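Long-range contact in lysyl oxidase (Pichia pastoris, PDB 1W7C), which probably oxidises primary amines, including peptidyl lysine side chains, to aldehydes with a copper ion and a topaquinone cofactor in each subunit: residues A[4-16]-A[286-298]. Numbering follows the deposited sequence. Where two conformers were deposited one is given.
Sequences ECVSNENVEIEAP and VEPEGRRWAYDGD. Unlike the reference sequence in segment 286-298: Asp298 (reference Glu).
Arg291 stacks its guanidinium against the amide of Asn10, the two planes 6° apart and offset, with Asn10 ND2 3.5 Å from Arg291 CZ. Trp293 covers the opposite guanidinium face with CZ2, while its ring centre lies against Arg291 CD; the bend at chi3 (-71°) folds the guanidinium into this sandwich. With an alanine in place of Arg291, the Asn10 amide would probably lose its stacking partner, though a bridging water would still hold OD1, and a gap would open beside the Trp293 indole. Further along, Glu12 CG rides over one face of the Tyr295 ring, 4.3 Å from its centroid, a CH-pi contact. Residues 4-16 run in nearly the same direction as 286-298; strand 294-296, within the copper amine oxidase enzyme-domain family region, also pairs antiparallel with strand 301-304. Water fills much of the seam, but Ile13 N reaches Tyr295 O directly at 2.9 Å, from above the carbonyl plane. Asp296 OD2 receives Ala15 N nearly straight (175°) on its anti lone pair. At the other end Asn8 ND2 donates to Glu289 O at 2.8 Å, within its own amide plane. Glu289 OE1 takes its main bond from Lys281 N of the second subunit, and Cys5 is tied to Cys716 by a disulfide.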
loop_
_atom_site.group_PDB
_atom_site.type_symbol
_atom_site.label_atom_id
_atom_site.label_comp_id
_atom_site.label_asym_id
_atom_site.label_seq_id
_atom_site.Cartn_x
_atom_site.Cartn_y
_atom_site.Cartn_z
ATOM N N GLU A 4 -37.428 -3.682 -10.743
ATOM C CA GLU A 4 -36.095 -3.881 -11.317
ATOM C C GLU A 4 -35.267 -2.603 -11.298
ATOM O O GLU A 4 -35.773 -1.511 -11.533
ATOM C CB GLU A 4 -36.229 -4.402 -12.756
ATOM C CG GLU A 4 -36.962 -5.733 -12.871
ATOM N N CYS A 5 -33.987 -2.738 -10.989
ATOM C CA CYS A 5 -33.046 -1.640 -11.153
ATOM C C CYS A 5 -33.048 -1.216 -12.613
ATOM O O CYS A 5 -33.257 -2.031 -13.492
ATOM C CB CYS A 5 -31.656 -2.073 -10.735
ATOM S SG CYS A 5 -31.473 -2.720 -9.041
ATOM N N VAL A 6 -32.812 0.067 -12.851
ATOM C CA VAL A 6 -32.885 0.629 -14.193
ATOM C C VAL A 6 -31.666 0.196 -14.983
ATOM O O VAL A 6 -30.561 0.555 -14.642
ATOM C CB VAL A 6 -32.902 2.172 -14.149
ATOM C CG1 VAL A 6 -32.895 2.762 -15.572
ATOM C CG2 VAL A 6 -34.106 2.672 -13.355
ATOM N N SER A 7 -31.859 -0.584 -16.030
ATOM C CA SER A 7 -30.756 -1.049 -16.851
ATOM C C SER A 7 -30.376 0.016 -17.872
ATOM O O SER A 7 -31.208 0.813 -18.309
ATOM C CB SER A 7 -31.111 -2.367 -17.556
ATOM O OG SER A 7 -32.229 -2.222 -18.416
ATOM N N ASN A 8 -29.098 0.031 -18.211
ATOM C CA ASN A 8 -28.568 0.850 -19.282
ATOM C C ASN A 8 -27.557 0.042 -20.093
ATOM O O ASN A 8 -26.815 -0.798 -19.557
ATOM C CB ASN A 8 -27.873 2.090 -18.713
ATOM C CG ASN A 8 -28.838 3.013 -17.970
ATOM O OD1 ASN A 8 -29.703 3.630 -18.567
ATOM N ND2 ASN A 8 -28.624 3.160 -16.662
ATOM N N GLU A 9 -27.458 0.334 -21.376
ATOM C CA GLU A 9 -26.505 -0.381 -22.249
ATOM C C GLU A 9 -25.094 0.144 -22.158
ATOM O O GLU A 9 -24.866 1.284 -21.736
ATOM C CB GLU A 9 -27.021 -0.305 -23.707
ATOM C CG GLU A 9 -28.373 -0.951 -23.937
ATOM C CD GLU A 9 -28.383 -2.458 -23.727
ATOM O OE1 GLU A 9 -27.443 -3.137 -24.192
ATOM O OE2 GLU A 9 -29.345 -2.967 -23.105
ATOM N N ASN A 10 -24.138 -0.705 -22.517
ATOM C CA ASN A 10 -22.751 -0.275 -22.599
ATOM C C ASN A 10 -22.640 0.807 -23.648
ATOM O O ASN A 10 -23.275 0.728 -24.720
ATOM C CB ASN A 10 -21.838 -1.425 -22.999
ATOM C CG ASN A 10 -21.888 -2.588 -22.043
ATOM O OD1 ASN A 10 -22.192 -2.433 -20.868
ATOM N ND2 ASN A 10 -21.518 -3.765 -22.542
ATOM N N VAL A 11 -21.853 1.823 -23.349
ATOM C CA VAL A 11 -21.712 2.972 -24.229
ATOM C C VAL A 11 -20.419 2.871 -24.993
ATOM O O VAL A 11 -19.370 2.636 -24.422
ATOM C CB VAL A 11 -21.738 4.282 -23.421
ATOM C CG1 VAL A 11 -21.441 5.523 -24.294
ATOM C CG2 VAL A 11 -23.036 4.403 -22.690
ATOM N N GLU A 12 -20.505 3.124 -26.295
ATOM C CA GLU A 12 -19.327 3.266 -27.146
ATOM C C GLU A 12 -19.208 4.710 -27.609
ATOM O O GLU A 12 -20.236 5.409 -27.793
ATOM C CB GLU A 12 -19.442 2.315 -28.344
ATOM C CG GLU A 12 -19.223 0.864 -27.944
ATOM C CD GLU A 12 -19.515 -0.105 -29.077
ATOM O OE1 GLU A 12 -18.739 -0.166 -30.049
ATOM O OE2 GLU A 12 -20.545 -0.796 -29.006
ATOM N N ILE A 13 -17.967 5.149 -27.806
ATOM C CA ILE A 13 -17.655 6.493 -28.241
ATOM C C ILE A 13 -16.686 6.476 -29.391
ATOM O O ILE A 13 -16.080 5.440 -29.697
ATOM C CB ILE A 13 -17.100 7.309 -27.077
ATOM C CG1 ILE A 13 -15.875 6.586 -26.451
ATOM C CG2 ILE A 13 -18.220 7.571 -26.074
ATOM C CD1 ILE A 13 -14.941 7.425 -25.647
ATOM N N GLU A 14 -16.513 7.637 -30.021
ATOM C CA GLU A 14 -15.480 7.810 -31.042
ATOM C C GLU A 14 -14.264 8.528 -30.455
ATOM O O GLU A 14 -14.406 9.586 -29.820
ATOM C CB GLU A 14 -16.074 8.562 -32.263
ATOM C CG GLU A 14 -17.001 7.738 -33.144
ATOM C CD GLU A 14 -17.241 8.384 -34.490
ATOM O OE1 GLU A 14 -18.013 9.366 -34.542
ATOM O OE2 GLU A 14 -16.659 7.917 -35.495
ATOM N N ALA A 15 -13.073 7.916 -30.589
ATOM C CA ALA A 15 -11.821 8.463 -30.099
ATOM C C ALA A 15 -11.582 9.810 -30.776
ATOM O O ALA A 15 -12.018 10.006 -31.946
ATOM C CB ALA A 15 -10.709 7.543 -30.407
ATOM N N PRO A 16 -10.991 10.760 -30.056
ATOM C CA PRO A 16 -10.633 12.060 -30.643
ATOM C C PRO A 16 -9.731 11.956 -31.875
ATOM O O PRO A 16 -9.833 12.779 -32.786
ATOM C CB PRO A 16 -9.910 12.769 -29.496
ATOM C CG PRO A 16 -10.444 12.135 -28.276
ATOM C CD PRO A 16 -10.689 10.699 -28.618
ATOM N N VAL A 286 -21.501 -5.732 -8.476
ATOM C CA VAL A 286 -22.473 -5.574 -9.542
ATOM C C VAL A 286 -22.596 -4.104 -9.924
ATOM O O VAL A 286 -22.244 -3.207 -9.153
ATOM C CB VAL A 286 -23.855 -6.144 -9.149
ATOM C CG1 VAL A 286 -23.730 -7.601 -8.821
ATOM C CG2 VAL A 286 -24.445 -5.383 -7.994
ATOM N N GLU A 287 -23.176 -3.904 -11.110
ATOM C CA GLU A 287 -23.436 -2.587 -11.666
ATOM C C GLU A 287 -24.929 -2.414 -11.771
ATOM O O GLU A 287 -25.524 -2.791 -12.795
ATOM C CB GLU A 287 -22.768 -2.461 -13.038
ATOM C CG GLU A 287 -21.274 -2.219 -12.891
ATOM C CD GLU A 287 -20.483 -2.194 -14.177
ATOM O OE1 GLU A 287 -20.990 -2.604 -15.239
ATOM O OE2 GLU A 287 -19.303 -1.828 -14.108
ATOM N N PRO A 288 -25.574 -1.876 -10.732
ATOM C CA PRO A 288 -27.055 -1.875 -10.739
ATOM C C PRO A 288 -27.679 -1.111 -11.897
ATOM O O PRO A 288 -28.786 -1.396 -12.294
ATOM C CB PRO A 288 -27.442 -1.191 -9.420
ATOM C CG PRO A 288 -26.201 -1.092 -8.611
ATOM C CD PRO A 288 -25.017 -1.219 -9.531
ATOM N N GLU A 289 -26.944 -0.108 -12.399
ATOM C CA GLU A 289 -27.442 0.732 -13.494
ATOM C C GLU A 289 -26.524 0.669 -14.710
ATOM O O GLU A 289 -26.548 1.552 -15.560
ATOM C CB GLU A 289 -27.644 2.165 -13.016
ATOM C CG GLU A 289 -28.798 2.287 -12.026
ATOM C CD GLU A 289 -29.202 3.714 -11.717
ATOM O OE1 GLU A 289 -28.456 4.667 -11.989
ATOM O OE2 GLU A 289 -30.280 3.881 -11.183
ATOM N N GLY A 290 -25.764 -0.416 -14.823
ATOM C CA GLY A 290 -24.924 -0.629 -15.977
ATOM C C GLY A 290 -23.569 0.036 -15.867
ATOM O O GLY A 290 -23.156 0.604 -14.836
ATOM N N ARG A 291 -22.836 -0.046 -16.966
ATOM C CA ARG A 291 -21.417 0.282 -17.043
ATOM C C ARG A 291 -21.228 1.785 -17.195
ATOM O O ARG A 291 -21.973 2.462 -17.909
ATOM C CB ARG A 291 -20.873 -0.441 -18.240
ATOM C CG ARG A 291 -19.394 -0.222 -18.486
ATOM C CD ARG A 291 -18.932 -0.801 -19.783
ATOM N NE ARG A 291 -18.910 -2.255 -19.774
ATOM C CZ ARG A 291 -18.534 -2.987 -20.825
ATOM N NH1 ARG A 291 -18.265 -2.390 -21.969
ATOM N NH2 ARG A 291 -18.468 -4.315 -20.748
ATOM N N ARG A 292 -20.197 2.298 -16.524
ATOM C CA ARG A 292 -19.956 3.752 -16.441
ATOM C C ARG A 292 -18.676 4.279 -17.108
ATOM O O ARG A 292 -18.333 5.453 -16.943
ATOM C CB ARG A 292 -20.011 4.222 -14.970
ATOM C CG ARG A 292 -21.232 3.708 -14.219
ATOM C CD ARG A 292 -21.602 4.425 -12.973
ATOM N NE ARG A 292 -20.403 4.749 -12.191
ATOM C CZ ARG A 292 -20.185 5.906 -11.576
ATOM N NH1 ARG A 292 -21.150 6.825 -11.484
ATOM N NH2 ARG A 292 -18.976 6.127 -11.052
ATOM N N TRP A 293 -17.995 3.391 -17.838
ATOM C CA TRP A 293 -16.886 3.731 -18.713
ATOM C C TRP A 293 -17.308 3.409 -20.147
ATOM O O TRP A 293 -18.163 2.577 -20.392
ATOM C CB TRP A 293 -15.593 2.985 -18.310
ATOM C CG TRP A 293 -15.715 1.488 -18.226
ATOM C CD1 TRP A 293 -16.062 0.760 -17.128
ATOM C CD2 TRP A 293 -15.427 0.527 -19.264
ATOM N NE1 TRP A 293 -16.066 -0.583 -17.428
ATOM C CE2 TRP A 293 -15.697 -0.757 -18.731
ATOM C CE3 TRP A 293 -15.040 0.622 -20.609
ATOM C CZ2 TRP A 293 -15.526 -1.918 -19.463
ATOM C CZ3 TRP A 293 -14.872 -0.534 -21.333
ATOM C CH2 TRP A 293 -15.132 -1.790 -20.766
ATOM N N ALA A 294 -16.718 4.123 -21.085
ATOM C CA ALA A 294 -17.010 4.003 -22.515
ATOM C C ALA A 294 -15.734 3.722 -23.286
ATOM O O ALA A 294 -14.633 3.909 -22.783
ATOM C CB ALA A 294 -17.679 5.262 -23.035
ATOM N N TYR A 295 -15.871 3.289 -24.529
ATOM C CA TYR A 295 -14.697 2.963 -25.337
ATOM C C TYR A 295 -15.024 3.009 -26.812
ATOM O O TYR A 295 -16.198 2.931 -27.218
ATOM C CB TYR A 295 -14.122 1.588 -24.979
ATOM C CG TYR A 295 -14.993 0.440 -25.418
ATOM C CD1 TYR A 295 -14.665 -0.342 -26.524
ATOM C CD2 TYR A 295 -16.149 0.140 -24.726
ATOM C CE1 TYR A 295 -15.473 -1.376 -26.933
ATOM C CE2 TYR A 295 -17.016 -0.894 -25.147
ATOM C CZ TYR A 295 -16.668 -1.642 -26.248
ATOM O OH TYR A 295 -17.458 -2.683 -26.648
ATOM N N ASP A 296 -13.946 3.189 -27.578
ATOM C CA ASP A 296 -13.961 3.073 -29.035
ATOM C C ASP A 296 -13.287 1.742 -29.354
ATOM O O ASP A 296 -12.093 1.581 -29.095
ATOM C CB ASP A 296 -13.159 4.242 -29.632
ATOM C CG ASP A 296 -13.157 4.244 -31.132
ATOM O OD1 ASP A 296 -13.178 3.147 -31.729
ATOM O OD2 ASP A 296 -13.084 5.311 -31.786
ATOM N N GLY A 297 -14.044 0.778 -29.836
ATOM C CA GLY A 297 -13.523 -0.570 -30.000
ATOM C C GLY A 297 -12.424 -0.685 -31.038
ATOM O O GLY A 297 -11.492 -1.451 -30.871
ATOM N N ASP A 298 -12.536 0.084 -32.107
ATOM C CA ASP A 298 -11.543 0.058 -33.194
ATOM C C ASP A 298 -10.240 0.757 -32.790
ATOM O O ASP A 298 -9.162 0.346 -33.205
ATOM C CB ASP A 298 -12.091 0.733 -34.455
ATOM C CG ASP A 298 -13.035 -0.132 -35.225
ATOM O OD1 ASP A 298 -13.397 -1.262 -34.803
ATOM O OD2 ASP A 298 -13.477 0.255 -36.321
HETATM O O HOH W 1 -31.712 1.680 -10.347
HETATM O O HOH W 2 -24.109 -1.232 -19.230
HETATM O O HOH W 3 -29.371 5.538 -14.702
HETATM O O HOH W 4 -20.958 2.232 -20.628
HETATM O O HOH W 5 -18.643 0.638 -22.596
HETATM O O HOH W 6 -16.758 1.296 -30.945
#